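Local coordinates for protein pyrethroid hydrolase (Sphingobium faniae, PDB 5Y5R) that catalyses the hydrolysis of pyrethroid insecticides, cleaving the ester to release an alcohol and a cyclopropanecarboxylic acid, at residues Ile6-Gly11 against Ala17-Val22; Arg29-His34 against Phe247-Ala252; Tyr196-Asp201 against Gln212-Phe217. One frame throughout, in Å; residues are numbered along the deposited sequence.

All three contacts reach one six-stranded parallel sheet, the core of an alpha/beta hydrolase fold. Interaction 1 joins strand 3-9 to the loop that follows it. Interaction 2 touches it: strands 32-34 and 3-9 are neighbours, and Ile6 packs on Tyr31, although the two centres lie about 14 Å apart. Interaction 3 belongs to strand 194-199 and helix 207-216, with its centre about 20 Å from that of interaction 1, across the middle of the chain. Along the sequence, interaction 1 closes first; the segments of interaction 2 lie 213 residues apart, and interaction 3 falls within that span. Interaction 2 thus brings the last helix, 237-249, back against the loop entering outermost strand 32-34.

Interaction 1 (Ile6-Gly11 against Ala17-Val22); sequences IILIHG and ACYDAV
The hydroxyl of Tyr19 donates to the carbonyl oxygen of Ile9, OH to O 3.0 Å. The bond reaches the carbonyl from above its plane, 67° out of it, well off the usual lone-pair direction. It secures the far end of the phenol, while the ring itself lies against Leu8. Leu8 CB stands 3.6 Å from the ring centroid and 4° off the ring normal, so this CH-pi contact is centred on the face. The CD1 branch of Leu8 continues toward the root of the ring, 3.6 Å from Tyr19 CD1, and also approaches Val22 CG1 at 4.2 Å. Leu8 CG sits anti to its carbonyl carbon (chi1 -41°), the turn that carries CD1 over this side of the tyrosine.

The loop after strand 3-9, which has 3-10 geometry around Cys18, folds back onto the end of that strand. In an alpha/beta hydrolase such a strand end borders the active-site region; the side chain of Tyr19 is about 9 Å from that of His230, whose charge-relay role is inferred from a near-identical protein, and the side chain of Cys18 is about 7 Å from the bound pyrethroid. At the ring's edge, near its plane, the backbone N of His10 comes within 3.7 Å of Tyr19 CE2. Farther along, Cys18 SG meets His10 CB. The imidazole leads away from the turn: His10 ND1 donates to Gly11 O at 2.9 Å, and NE2 accepts a hydrogen bond from the backbone N of Leu38, two ties that fix the ring's rotation.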
ATOM      1  N   ILE A   6       4.832   4.882  13.101  1.00 19.59           N
ATOM      2  CA  ILE A   6       3.949   4.704  11.954  1.00 25.28           C
ATOM      3  C   ILE A   6       4.832   4.303  10.785  1.00 26.68           C
ATOM      4  O   ILE A   6       5.839   4.973  10.510  1.00 22.59           O
ATOM      5  CB  ILE A   6       3.148   5.982  11.624  1.00 26.60           C
ATOM      6  CG1 ILE A   6       2.198   6.345  12.756  1.00 22.98           C
ATOM      7  CG2 ILE A   6       2.331   5.829  10.349  1.00 23.73           C
ATOM      8  CD1 ILE A   6       1.439   7.636  12.495  1.00 20.43           C
ATOM      9  N   ILE A   7       4.455   3.227  10.093  1.00 22.64           N
ATOM     10  CA  ILE A   7       5.245   2.697   8.982  1.00 20.19           C
ATOM     11  C   ILE A   7       4.388   2.804   7.720  1.00 19.66           C
ATOM     12  O   ILE A   7       3.281   2.253   7.678  1.00 18.26           O
ATOM     13  CB  ILE A   7       5.694   1.250   9.247  1.00 22.79           C
ATOM     14  CG1 ILE A   7       6.497   1.151  10.555  1.00 21.57           C
ATOM     15  CG2 ILE A   7       6.460   0.665   8.016  1.00 21.53           C
ATOM     16  CD1 ILE A   7       6.789  -0.251  11.015  1.00 23.97           C
ATOM     17  N   LEU A   8       4.848   3.606   6.752  1.00 18.31           N
ATOM     18  CA  LEU A   8       4.163   3.824   5.474  1.00 14.10           C
ATOM     19  C   LEU A   8       4.841   2.970   4.416  1.00 19.68           C
ATOM     20  O   LEU A   8       6.045   3.150   4.149  1.00 14.88           O
ATOM     21  CB  LEU A   8       4.212   5.285   5.020  1.00 16.66           C
ATOM     22  CG  LEU A   8       4.000   6.358   6.098  1.00 19.07           C
ATOM     23  CD1 LEU A   8       4.163   7.744   5.550  1.00 13.27           C
ATOM     24  CD2 LEU A   8       2.635   6.121   6.770  1.00 23.62           C
ATOM     25  N   ILE A   9       4.074   2.079   3.790  1.00 18.30           N
ATOM     26  CA  ILE A   9       4.612   1.116   2.835  1.00 17.77           C
ATOM     27  C   ILE A   9       4.086   1.418   1.434  1.00 18.18           C
ATOM     28  O   ILE A   9       2.872   1.439   1.210  1.00 18.97           O
ATOM     29  CB  ILE A   9       4.295  -0.318   3.273  1.00 17.14           C
ATOM     30  CG1 ILE A   9       5.010  -0.603   4.596  1.00 20.04           C
ATOM     31  CG2 ILE A   9       4.693  -1.289   2.164  1.00 18.33           C
ATOM     32  CD1 ILE A   9       4.536  -1.813   5.353  1.00 18.34           C
ATOM     33  N   HIS A  10       5.006   1.617   0.489  1.00 18.06           N
ATOM     34  CA  HIS A  10       4.711   1.955  -0.894  1.00 17.34           C
ATOM     35  C   HIS A  10       4.102   0.758  -1.628  1.00 12.03           C
ATOM     36  O   HIS A  10       4.160  -0.385  -1.157  1.00 13.98           O
ATOM     37  CB  HIS A  10       5.993   2.373  -1.627  1.00 19.16           C
ATOM     38  CG  HIS A  10       7.007   1.269  -1.737  1.00 18.99           C
ATOM     39  ND1 HIS A  10       6.839   0.186  -2.583  1.00 16.99           N
ATOM     40  CD2 HIS A  10       8.199   1.075  -1.110  1.00 20.46           C
ATOM     41  CE1 HIS A  10       7.887  -0.620  -2.474  1.00 20.60           C
ATOM     42  NE2 HIS A  10       8.721  -0.111  -1.580  1.00 21.64           N
ATOM     43  N   GLY A  11       3.522   1.041  -2.791  1.00 12.39           N
ATOM     44  CA  GLY A  11       2.972   0.031  -3.701  1.00 14.72           C
ATOM     45  C   GLY A  11       3.865  -0.331  -4.888  1.00 22.31           C
ATOM     46  O   GLY A  11       5.064  -0.034  -4.923  1.00 16.18           O
ATOM     47  N   ALA A  17      10.320   6.941  -0.625  1.00 21.14           N
ATOM     48  CA  ALA A  17      10.386   8.385  -0.811  1.00 22.07           C
ATOM     49  C   ALA A  17       9.101   8.995  -1.362  1.00 20.54           C
ATOM     50  O   ALA A  17       8.941  10.226  -1.297  1.00 20.81           O
ATOM     51  CB  ALA A  17      11.562   8.737  -1.734  1.00 19.89           C
ATOM     52  N   CYS A  18       8.199   8.192  -1.938  1.00 20.98           N
ATOM     53  CA  CYS A  18       6.953   8.768  -2.433  1.00 16.74           C
ATOM     54  C   CYS A  18       6.128   9.405  -1.333  1.00 16.89           C
ATOM     55  O   CYS A  18       5.289  10.252  -1.637  1.00 16.66           O
ATOM     56  CB  CYS A  18       6.078   7.728  -3.157  1.00 18.38           C
ATOM     57  SG  CYS A  18       5.261   6.461  -2.136  1.00 23.55           S
ATOM     58  N   TYR A  19       6.374   9.046  -0.087  1.00 20.40           N
ATOM     59  CA  TYR A  19       5.694   9.577   1.096  1.00 20.00           C
ATOM     60  C   TYR A  19       6.343  10.840   1.666  1.00 23.47           C
ATOM     61  O   TYR A  19       5.940  11.291   2.752  1.00 22.77           O
ATOM     62  CB  TYR A  19       5.651   8.486   2.173  1.00 17.79           C
ATOM     63  CG  TYR A  19       4.656   7.365   1.869  1.00 18.39           C
ATOM     64  CD1 TYR A  19       3.270   7.563   2.033  1.00 17.34           C
ATOM     65  CD2 TYR A  19       5.082   6.129   1.433  1.00 15.54           C
ATOM     66  CE1 TYR A  19       2.333   6.524   1.739  1.00 14.11           C
ATOM     67  CE2 TYR A  19       4.180   5.111   1.168  1.00 17.90           C
ATOM     68  CZ  TYR A  19       2.818   5.309   1.311  1.00 20.65           C
ATOM     69  OH  TYR A  19       1.954   4.268   1.009  1.00 13.28           O
ATOM     70  N   ASP A  20       7.300  11.442   0.940  1.00 22.74           N
ATOM     71  CA  ASP A  20       8.079  12.555   1.471  1.00 20.88           C
ATOM     72  C   ASP A  20       7.212  13.730   1.916  1.00 27.12           C
ATOM     73  O   ASP A  20       7.600  14.471   2.825  1.00 27.14           O
ATOM     74  CB  ASP A  20       9.089  13.032   0.427  1.00 25.37           C
ATOM     75  CG  ASP A  20      10.335  12.201   0.413  1.00 25.96           C
ATOM     76  OD1 ASP A  20      10.482  11.303   1.283  1.00 25.31           O
ATOM     77  OD2 ASP A  20      11.189  12.460  -0.464  1.00 31.01           O
ATOM     78  N   ALA A  21       6.024  13.908   1.340  1.00 25.72           N
ATOM     79  CA  ALA A  21       5.226  15.041   1.793  1.00 24.80           C
ATOM     80  C   ALA A  21       4.476  14.745   3.088  1.00 25.31           C
ATOM     81  O   ALA A  21       4.120  15.671   3.819  1.00 31.54           O
ATOM     82  CB  ALA A  21       4.230  15.442   0.706  1.00 27.11           C
ATOM     83  N   VAL A  22       4.318  13.476   3.428  1.00 23.12           N
ATOM     84  CA  VAL A  22       3.543  13.068   4.580  1.00 23.20           C
ATOM     85  C   VAL A  22       4.402  12.867   5.826  1.00 23.06           C
ATOM     86  O   VAL A  22       3.941  13.123   6.941  1.00 22.11           O
ATOM     87  CB  VAL A  22       2.777  11.785   4.181  1.00 19.79           C
ATOM     88  CG1 VAL A  22       1.895  11.316   5.283  1.00 20.97           C
ATOM     89  CG2 VAL A  22       1.905  12.091   2.979  1.00 18.47           C
TER

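Interaction 2 (Arg29-His34 against Phe247-Ala252); sequences RGYRVH and FADAPA
Tyr31 and Asp249 make the shortest polar link of this contact, the hydroxyl OH of Tyr31 donating a hydrogen bond to Asp249 OD1 at 2.6 Å. OD1 receives it on the anti lone pair, away from the other oxygen; it lies at the ring's edge, near its plane, and the ring and carboxylate planes are only 22° apart. The apolar side is in van der Waals contact: Ala248 CB approaches Tyr31 CZ to 3.5 Å, obliquely to the ring. Both Tyr31 and Ala248 are buried, so the phenol end is held by a methyl group and a carboxylate together.

The solvent side is less well aligned. Asp249 is exposed, and Arg29 reaches its second oxygen, NH2 to OD2 2.8 Å, as a salt bridge whose hydrogen bond is weak, with an N-H...acceptor angle of 125°. The two flat groups are turned 39° against each other, which is consistent with that poor alignment. The arginine chain bends at chi2, and its other terminal nitrogen, NH1, forms a salt bridge with Asp246 one turn earlier on the helix. One guanidinium therefore spans two acids.

These bonds join the end of helix 237-249 to the turn that leads from helix 23-28 into edge strand 32-34. Both Tyr31 and Ala248 also pack on Ile6 of strand 3-9, so the helix end rests on strand 3-9 and on the loop that enters edge strand 32-34.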
ATOM      1  N   ARG A  29       2.993  15.307  14.721  1.00 33.20           N
ATOM      2  CA  ARG A  29       2.024  14.714  15.636  1.00 27.99           C
ATOM      3  C   ARG A  29       2.684  13.861  16.708  1.00 34.10           C
ATOM      4  O   ARG A  29       1.988  13.164  17.469  1.00 30.86           O
ATOM      5  CB  ARG A  29       1.017  13.860  14.852  1.00 29.27           C
ATOM      6  CG  ARG A  29      -0.013  14.628  14.074  1.00 24.68           C
ATOM      7  CD  ARG A  29      -1.050  15.137  15.059  1.00 31.16           C
ATOM      8  NE  ARG A  29      -2.374  15.262  14.461  1.00 35.11           N
ATOM      9  CZ  ARG A  29      -3.414  14.501  14.790  1.00 30.95           C
ATOM     10  NH1 ARG A  29      -4.571  14.698  14.199  1.00 31.42           N
ATOM     11  NH2 ARG A  29      -3.295  13.549  15.714  1.00 32.92           N
ATOM     12  N   GLY A  30       4.011  13.901  16.783  1.00 30.54           N
ATOM     13  CA  GLY A  30       4.723  13.204  17.819  1.00 23.70           C
ATOM     14  C   GLY A  30       4.993  11.761  17.518  1.00 27.95           C
ATOM     15  O   GLY A  30       5.266  10.989  18.445  1.00 24.74           O
ATOM     16  N   TYR A  31       5.015  11.377  16.244  1.00 27.32           N
ATOM     17  CA  TYR A  31       5.254   9.991  15.894  1.00 26.91           C
ATOM     18  C   TYR A  31       6.612   9.847  15.233  1.00 25.60           C
ATOM     19  O   TYR A  31       7.089  10.739  14.525  1.00 28.81           O
ATOM     20  CB  TYR A  31       4.176   9.464  14.949  1.00 28.13           C
ATOM     21  CG  TYR A  31       2.842   9.297  15.600  1.00 25.48           C
ATOM     22  CD1 TYR A  31       2.603   8.204  16.402  1.00 29.98           C
ATOM     23  CD2 TYR A  31       1.822  10.223  15.422  1.00 27.66           C
ATOM     24  CE1 TYR A  31       1.385   8.021  17.009  1.00 33.09           C
ATOM     25  CE2 TYR A  31       0.585  10.054  16.040  1.00 28.35           C
ATOM     26  CZ  TYR A  31       0.385   8.943  16.832  1.00 33.12           C
ATOM     27  OH  TYR A  31      -0.804   8.713  17.467  1.00 31.66           O
ATOM     28  N   ARG A  32       7.238   8.717  15.494  1.00 27.31           N
ATOM     29  CA  ARG A  32       8.373   8.310  14.700  1.00 30.88           C
ATOM     30  C   ARG A  32       7.843   7.668  13.427  1.00 26.50           C
ATOM     31  O   ARG A  32       6.959   6.811  13.483  1.00 27.77           O
ATOM     32  CB  ARG A  32       9.260   7.351  15.483  1.00 31.64           C
ATOM     33  CG  ARG A  32      10.478   6.966  14.691  1.00 30.97           C
ATOM     34  CD  ARG A  32      11.668   6.835  15.562  1.00 34.58           C
ATOM     35  NE  ARG A  32      12.338   5.556  15.359  1.00 44.93           N
ATOM     36  CZ  ARG A  32      13.496   5.237  15.922  1.00 49.39           C
ATOM     37  NH1 ARG A  32      14.109   6.110  16.704  1.00 55.03           N
ATOM     38  NH2 ARG A  32      14.040   4.052  15.711  1.00 50.12           N
ATOM     39  N   VAL A  33       8.343   8.102  12.286  1.00 26.63           N
ATOM     40  CA  VAL A  33       7.741   7.732  11.013  1.00 22.76           C
ATOM     41  C   VAL A  33       8.789   7.051  10.143  1.00 25.77           C
ATOM     42  O   VAL A  33       9.940   7.494  10.076  1.00 27.29           O
ATOM     43  CB  VAL A  33       7.128   8.962  10.319  1.00 26.08           C
ATOM     44  CG1 VAL A  33       6.443   8.559   9.033  1.00 24.39           C
ATOM     45  CG2 VAL A  33       6.138   9.635  11.266  1.00 26.31           C
ATOM     46  N   HIS A  34       8.389   5.954   9.502  1.00 20.09           N
ATOM     47  CA  HIS A  34       9.249   5.157   8.644  1.00 21.75           C
ATOM     48  C   HIS A  34       8.585   5.033   7.274  1.00 26.05           C
ATOM     49  O   HIS A  34       7.349   5.025   7.173  1.00 19.94           O
ATOM     50  CB  HIS A  34       9.479   3.768   9.258  1.00 23.15           C
ATOM     51  CG  HIS A  34       9.951   3.777  10.685  1.00 29.56           C
ATOM     52  ND1 HIS A  34      11.288   3.731  11.033  1.00 30.17           N
ATOM     53  CD2 HIS A  34       9.265   3.830  11.854  1.00 29.39           C
ATOM     54  CE1 HIS A  34      11.400   3.743  12.350  1.00 31.06           C
ATOM     55  NE2 HIS A  34      10.189   3.810  12.873  1.00 27.29           N
ATOM     56  N   PHE A 247      -6.248   8.202  13.529  1.00 24.21           N
ATOM     57  CA  PHE A 247      -6.316   6.758  13.717  1.00 24.26           C
ATOM     58  C   PHE A 247      -5.242   6.279  14.682  1.00 27.76           C
ATOM     59  O   PHE A 247      -5.517   5.494  15.591  1.00 32.52           O
ATOM     60  CB  PHE A 247      -6.197   6.044  12.357  1.00 24.61           C
ATOM     61  CG  PHE A 247      -6.322   4.534  12.431  1.00 26.54           C
ATOM     62  CD1 PHE A 247      -7.528   3.939  12.771  1.00 22.83           C
ATOM     63  CD2 PHE A 247      -5.246   3.713  12.103  1.00 22.90           C
ATOM     64  CE1 PHE A 247      -7.648   2.550  12.836  1.00 23.49           C
ATOM     65  CE2 PHE A 247      -5.359   2.332  12.152  1.00 20.59           C
ATOM     66  CZ  PHE A 247      -6.566   1.748  12.524  1.00 24.78           C
ATOM     67  N   ALA A 248      -4.002   6.733  14.495  1.00 26.54           N
ATOM     68  CA  ALA A 248      -2.929   6.266  15.363  1.00 28.85           C
ATOM     69  C   ALA A 248      -3.191   6.637  16.813  1.00 32.39           C
ATOM     70  O   ALA A 248      -2.858   5.861  17.719  1.00 33.09           O
ATOM     71  CB  ALA A 248      -1.601   6.851  14.910  1.00 28.12           C
ATOM     72  N   ASP A 249      -3.835   7.794  17.040  1.00 29.77           N
ATOM     73  CA  ASP A 249      -4.100   8.283  18.400  1.00 33.15           C
ATOM     74  C   ASP A 249      -5.006   7.343  19.184  1.00 34.47           C
ATOM     75  O   ASP A 249      -4.930   7.293  20.420  1.00 37.80           O
ATOM     76  CB  ASP A 249      -4.753   9.667  18.359  1.00 29.91           C
ATOM     77  CG  ASP A 249      -3.794  10.793  17.960  1.00 29.79           C
ATOM     78  OD1 ASP A 249      -2.560  10.581  17.774  1.00 24.30           O
ATOM     79  OD2 ASP A 249      -4.326  11.916  17.788  1.00 30.87           O
ATOM     80  N   ALA A 250      -5.915   6.654  18.498  1.00 30.25           N
ATOM     81  CA  ALA A 250      -6.828   5.717  19.139  1.00 31.64           C
ATOM     82  C   ALA A 250      -7.447   4.822  18.079  1.00 32.11           C
ATOM     83  O   ALA A 250      -8.592   5.054  17.681  1.00 26.53           O
ATOM     84  CB  ALA A 250      -7.945   6.443  19.886  1.00 34.31           C
ATOM     85  N   PRO A 251      -6.750   3.789  17.608  1.00 37.26           N
ATOM     86  CA  PRO A 251      -7.298   3.028  16.471  1.00 33.64           C
ATOM     87  C   PRO A 251      -8.522   2.232  16.873  1.00 31.84           C
ATOM     88  O   PRO A 251      -9.435   2.039  16.059  1.00 26.41           O
ATOM     89  CB  PRO A 251      -6.122   2.131  16.043  1.00 33.05           C
ATOM     90  CG  PRO A 251      -5.290   2.001  17.265  1.00 29.93           C
ATOM     91  CD  PRO A 251      -5.415   3.317  18.013  1.00 32.13           C
ATOM     92  N   ALA A 252      -8.599   1.831  18.139  1.00 38.57           N
ATOM     93  CA  ALA A 252      -9.748   1.077  18.615  1.00 37.64           C
ATOM     94  C   ALA A 252     -11.044   1.889  18.579  1.00 40.35           C
ATOM     95  O   ALA A 252     -12.112   1.296  18.425  1.00 42.96           O
ATOM     96  CB  ALA A 252      -9.473   0.578  20.033  1.00 38.57           C
TER

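Interaction 3 (Tyr196-Asp201 against Gln212-Phe217); sequences YIEALD and QMQKEF
A buried strand-to-helix packing contact within the beta-alpha-beta unit of strand 194-199, helix 207-216 and strand 222-226 brings Gln214 over the ring of Tyr196. The axes of strand 196-199 and helix 212-216 run nearly antiparallel, 157° between their directions and 10.8 Å apart. The amide of Gln214 is stacked on the phenol, its plane only 8° from the ring's, and NE2 lies 3.5 Å from Tyr196 CD1. Nearer its backbone, Gln214 CG forms a CH-pi contact with the same ring, 4.2 Å from its centroid. With CG anti to the backbone N (chi1 -158°), the hydroxyl of Tyr196 touches the methyl CE of selenomethionine Met213 at 3.5 Å and bonds to Ala103 O.

Gln214 NE2 also makes a weak hydrogen bond to Glu198 OE2, 3.3 Å long. Replacing Gln214 by an alanine would probably leave this face of Tyr196 without its amide cover and take one donor from Glu198. The carboxylate has stronger partners in Arg211, a salt bridge at OE2, and Ser225 at OE1, so its buried charge is likely balanced mainly by them, with the glutamine amide as a secondary donor.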
ATOM      1  N   TYR A 196      -9.881   1.717   6.058  1.00 16.02           N
ATOM      2  CA  TYR A 196      -9.730   1.910   4.625  1.00 20.42           C
ATOM      3  C   TYR A 196      -9.911   3.389   4.298  1.00 19.43           C
ATOM      4  O   TYR A 196     -10.958   3.968   4.585  1.00 20.48           O
ATOM      5  CB  TYR A 196     -10.746   1.079   3.831  1.00 19.63           C
ATOM      6  CG  TYR A 196     -10.306   0.816   2.398  1.00 21.66           C
ATOM      7  CD1 TYR A 196     -10.496   1.754   1.400  1.00 16.89           C
ATOM      8  CD2 TYR A 196      -9.669  -0.365   2.067  1.00 20.23           C
ATOM      9  CE1 TYR A 196     -10.075   1.501   0.089  1.00 23.67           C
ATOM     10  CE2 TYR A 196      -9.247  -0.620   0.776  1.00 19.68           C
ATOM     11  CZ  TYR A 196      -9.444   0.304  -0.203  1.00 18.94           C
ATOM     12  OH  TYR A 196      -8.994   0.012  -1.471  1.00 23.11           O
ATOM     13  N   ILE A 197      -8.903   3.991   3.682  1.00 20.37           N
ATOM     14  CA  ILE A 197      -9.002   5.354   3.165  1.00 16.45           C
ATOM     15  C   ILE A 197      -9.212   5.236   1.670  1.00 22.44           C
ATOM     16  O   ILE A 197      -8.284   4.857   0.946  1.00 19.02           O
ATOM     17  CB  ILE A 197      -7.751   6.193   3.478  1.00 16.81           C
ATOM     18  CG1 ILE A 197      -7.462   6.198   4.979  1.00 21.95           C
ATOM     19  CG2 ILE A 197      -7.925   7.619   2.942  1.00 13.22           C
ATOM     20  CD1 ILE A 197      -6.350   7.147   5.385  1.00 20.28           C
ATOM     21  N   GLU A 198     -10.439   5.525   1.218  1.00 19.09           N
ATOM     22  CA  GLU A 198     -10.774   5.479  -0.192  1.00 19.88           C
ATOM     23  C   GLU A 198     -10.278   6.746  -0.856  1.00 21.34           C
ATOM     24  O   GLU A 198     -10.346   7.836  -0.278  1.00 16.44           O
ATOM     25  CB  GLU A 198     -12.296   5.405  -0.436  1.00 18.43           C
ATOM     26  CG  GLU A 198     -13.110   4.456   0.383  1.00 21.66           C
ATOM     27  CD  GLU A 198     -14.629   4.652   0.142  1.00 20.29           C
ATOM     28  OE1 GLU A 198     -15.102   5.808   0.079  1.00 23.53           O
ATOM     29  OE2 GLU A 198     -15.346   3.656   0.010  1.00 25.37           O
ATOM     30  N   ALA A 199      -9.836   6.602  -2.093  1.00 20.40           N
ATOM     31  CA  ALA A 199      -9.554   7.706  -3.008  1.00 18.55           C
ATOM     32  C   ALA A 199     -10.703   7.728  -4.014  1.00 21.12           C
ATOM     33  O   ALA A 199     -10.792   6.835  -4.863  1.00 14.54           O
ATOM     34  CB  ALA A 199      -8.201   7.510  -3.685  1.00 18.16           C
ATOM     35  N   LEU A 200     -11.628   8.696  -3.860  1.00 19.39           N
ATOM     36  CA  LEU A 200     -12.891   8.667  -4.601  1.00 19.96           C
ATOM     37  C   LEU A 200     -12.709   8.700  -6.122  1.00 23.03           C
ATOM     38  O   LEU A 200     -13.523   8.112  -6.852  1.00 20.66           O
ATOM     39  CB  LEU A 200     -13.777   9.817  -4.160  1.00 18.14           C
ATOM     40  CG  LEU A 200     -14.194   9.663  -2.695  1.00 25.94           C
ATOM     41  CD1 LEU A 200     -14.902  10.916  -2.165  1.00 21.25           C
ATOM     42  CD2 LEU A 200     -15.087   8.443  -2.564  1.00 19.08           C
ATOM     43  N   ASP A 201     -11.691   9.398  -6.632  1.00 20.43           N
ATOM     44  CA  ASP A 201     -11.554   9.556  -8.077  1.00 19.42           C
ATOM     45  C   ASP A 201     -10.441   8.690  -8.659  1.00 19.10           C
ATOM     46  O   ASP A 201      -9.892   9.023  -9.708  1.00 18.36           O
ATOM     47  CB  ASP A 201     -11.346  11.021  -8.465  1.00 19.20           C
ATOM     48  CG  ASP A 201     -12.480  11.924  -7.973  1.00 25.35           C
ATOM     49  OD1 ASP A 201     -13.521  11.381  -7.543  1.00 22.59           O
ATOM     50  OD2 ASP A 201     -12.357  13.177  -8.048  1.00 25.69           O
ATOM     51  N   GLN A 212     -15.885  -2.845  -3.015  1.00 20.48           N
ATOM     52  CA  GLN A 212     -16.148  -4.275  -3.089  1.00 20.22           C
ATOM     53  C   GLN A 212     -15.196  -5.038  -2.187  1.00 20.37           C
ATOM     54  O   GLN A 212     -15.586  -6.002  -1.514  1.00 21.53           O
ATOM     55  CB  GLN A 212     -16.035  -4.729  -4.553  1.00 16.24           C
ATOM     56  CG  GLN A 212     -16.492  -6.146  -4.821  1.00 22.10           C
ATOM     57  CD  GLN A 212     -17.993  -6.273  -4.695  1.00 29.51           C
ATOM     58  OE1 GLN A 212     -18.737  -5.391  -5.134  1.00 27.76           O
ATOM     59  NE2 GLN A 212     -18.447  -7.367  -4.105  1.00 24.01           N
HETATM   60  N   MSE A 213     -13.949  -4.594  -2.118  1.00 21.87           N
HETATM   61  CA  MSE A 213     -12.996  -5.211  -1.222  1.00 19.89           C
HETATM   62  C   MSE A 213     -13.379  -5.023   0.246  1.00 21.66           C
HETATM   63  O   MSE A 213     -13.332  -5.976   1.026  1.00 21.66           O
HETATM   64  CB  MSE A 213     -11.597  -4.662  -1.509  1.00 17.15           C
HETATM   65  CG  MSE A 213     -11.079  -5.247  -2.807  1.00 20.07           C
HETATM   66 SE   MSE A 213      -9.250  -4.735  -3.257  0.71 32.24          SE
HETATM   67  CE  MSE A 213      -9.490  -2.846  -3.489  1.00 13.33           C
ATOM     68  N   GLN A 214     -13.752  -3.801   0.629  1.00 21.16           N
ATOM     69  CA  GLN A 214     -14.279  -3.612   1.986  1.00 26.48           C
ATOM     70  C   GLN A 214     -15.452  -4.545   2.243  1.00 21.00           C
ATOM     71  O   GLN A 214     -15.504  -5.225   3.274  1.00 21.85           O
ATOM     72  CB  GLN A 214     -14.709  -2.159   2.203  1.00 23.62           C
ATOM     73  CG  GLN A 214     -13.584  -1.199   2.083  1.00 21.60           C
ATOM     74  CD  GLN A 214     -14.052   0.223   1.974  1.00 24.77           C
ATOM     75  OE1 GLN A 214     -14.606   0.798   2.921  1.00 28.95           O
ATOM     76  NE2 GLN A 214     -13.844   0.803   0.818  1.00 19.06           N
ATOM     77  N   LYS A 215     -16.351  -4.652   1.270  1.00 23.89           N
ATOM     78  CA  LYS A 215     -17.567  -5.438   1.441  1.00 27.97           C
ATOM     79  C   LYS A 215     -17.262  -6.917   1.684  1.00 34.88           C
ATOM     80  O   LYS A 215     -17.990  -7.586   2.432  1.00 29.28           O
ATOM     81  CB  LYS A 215     -18.467  -5.251   0.217  1.00 30.36           C
ATOM     82  CG  LYS A 215     -19.728  -6.062   0.252  1.00 32.47           C
ATOM     83  CD  LYS A 215     -20.675  -5.747  -0.891  1.00 36.23           C
ATOM     84  CE  LYS A 215     -22.118  -5.981  -0.418  1.00 38.61           C
ATOM     85  NZ  LYS A 215     -22.391  -7.427  -0.189  1.00 42.91           N
ATOM     86  N   GLU A 216     -16.230  -7.468   1.012  1.00 28.58           N
ATOM     87  CA  GLU A 216     -15.947  -8.900   1.100  1.00 28.21           C
ATOM     88  C   GLU A 216     -14.974  -9.271   2.221  1.00 25.19           C
ATOM     89  O   GLU A 216     -14.795 -10.465   2.486  1.00 30.07           O
ATOM     90  CB  GLU A 216     -15.403  -9.407  -0.245  1.00 28.06           C
ATOM     91  CG  GLU A 216     -16.458  -9.390  -1.355  1.00 21.95           C
ATOM     92  CD  GLU A 216     -16.004  -9.957  -2.697  1.00 25.86           C
ATOM     93  OE1 GLU A 216     -16.633  -9.594  -3.713  1.00 28.11           O
ATOM     94  OE2 GLU A 216     -14.987 -10.675  -2.789  1.00 26.20           O
ATOM     95  N   PHE A 217     -14.358  -8.291   2.912  1.00 21.90           N
ATOM     96  CA  PHE A 217     -13.492  -8.643   4.034  1.00 28.21           C
ATOM     97  C   PHE A 217     -14.342  -8.974   5.257  1.00 26.85           C
ATOM     98  O   PHE A 217     -15.299  -8.258   5.555  1.00 26.48           O
ATOM     99  CB  PHE A 217     -12.531  -7.496   4.385  1.00 21.58           C
ATOM    100  CG  PHE A 217     -11.432  -7.893   5.351  1.00 27.32           C
ATOM    101  CD1 PHE A 217     -10.216  -8.407   4.901  1.00 23.08           C
ATOM    102  CD2 PHE A 217     -11.611  -7.765   6.703  1.00 21.14           C
ATOM    103  CE1 PHE A 217      -9.227  -8.759   5.805  1.00 26.04           C
ATOM    104  CE2 PHE A 217     -10.633  -8.132   7.596  1.00 27.57           C
ATOM    105  CZ  PHE A 217      -9.431  -8.616   7.150  1.00 27.12           C
TER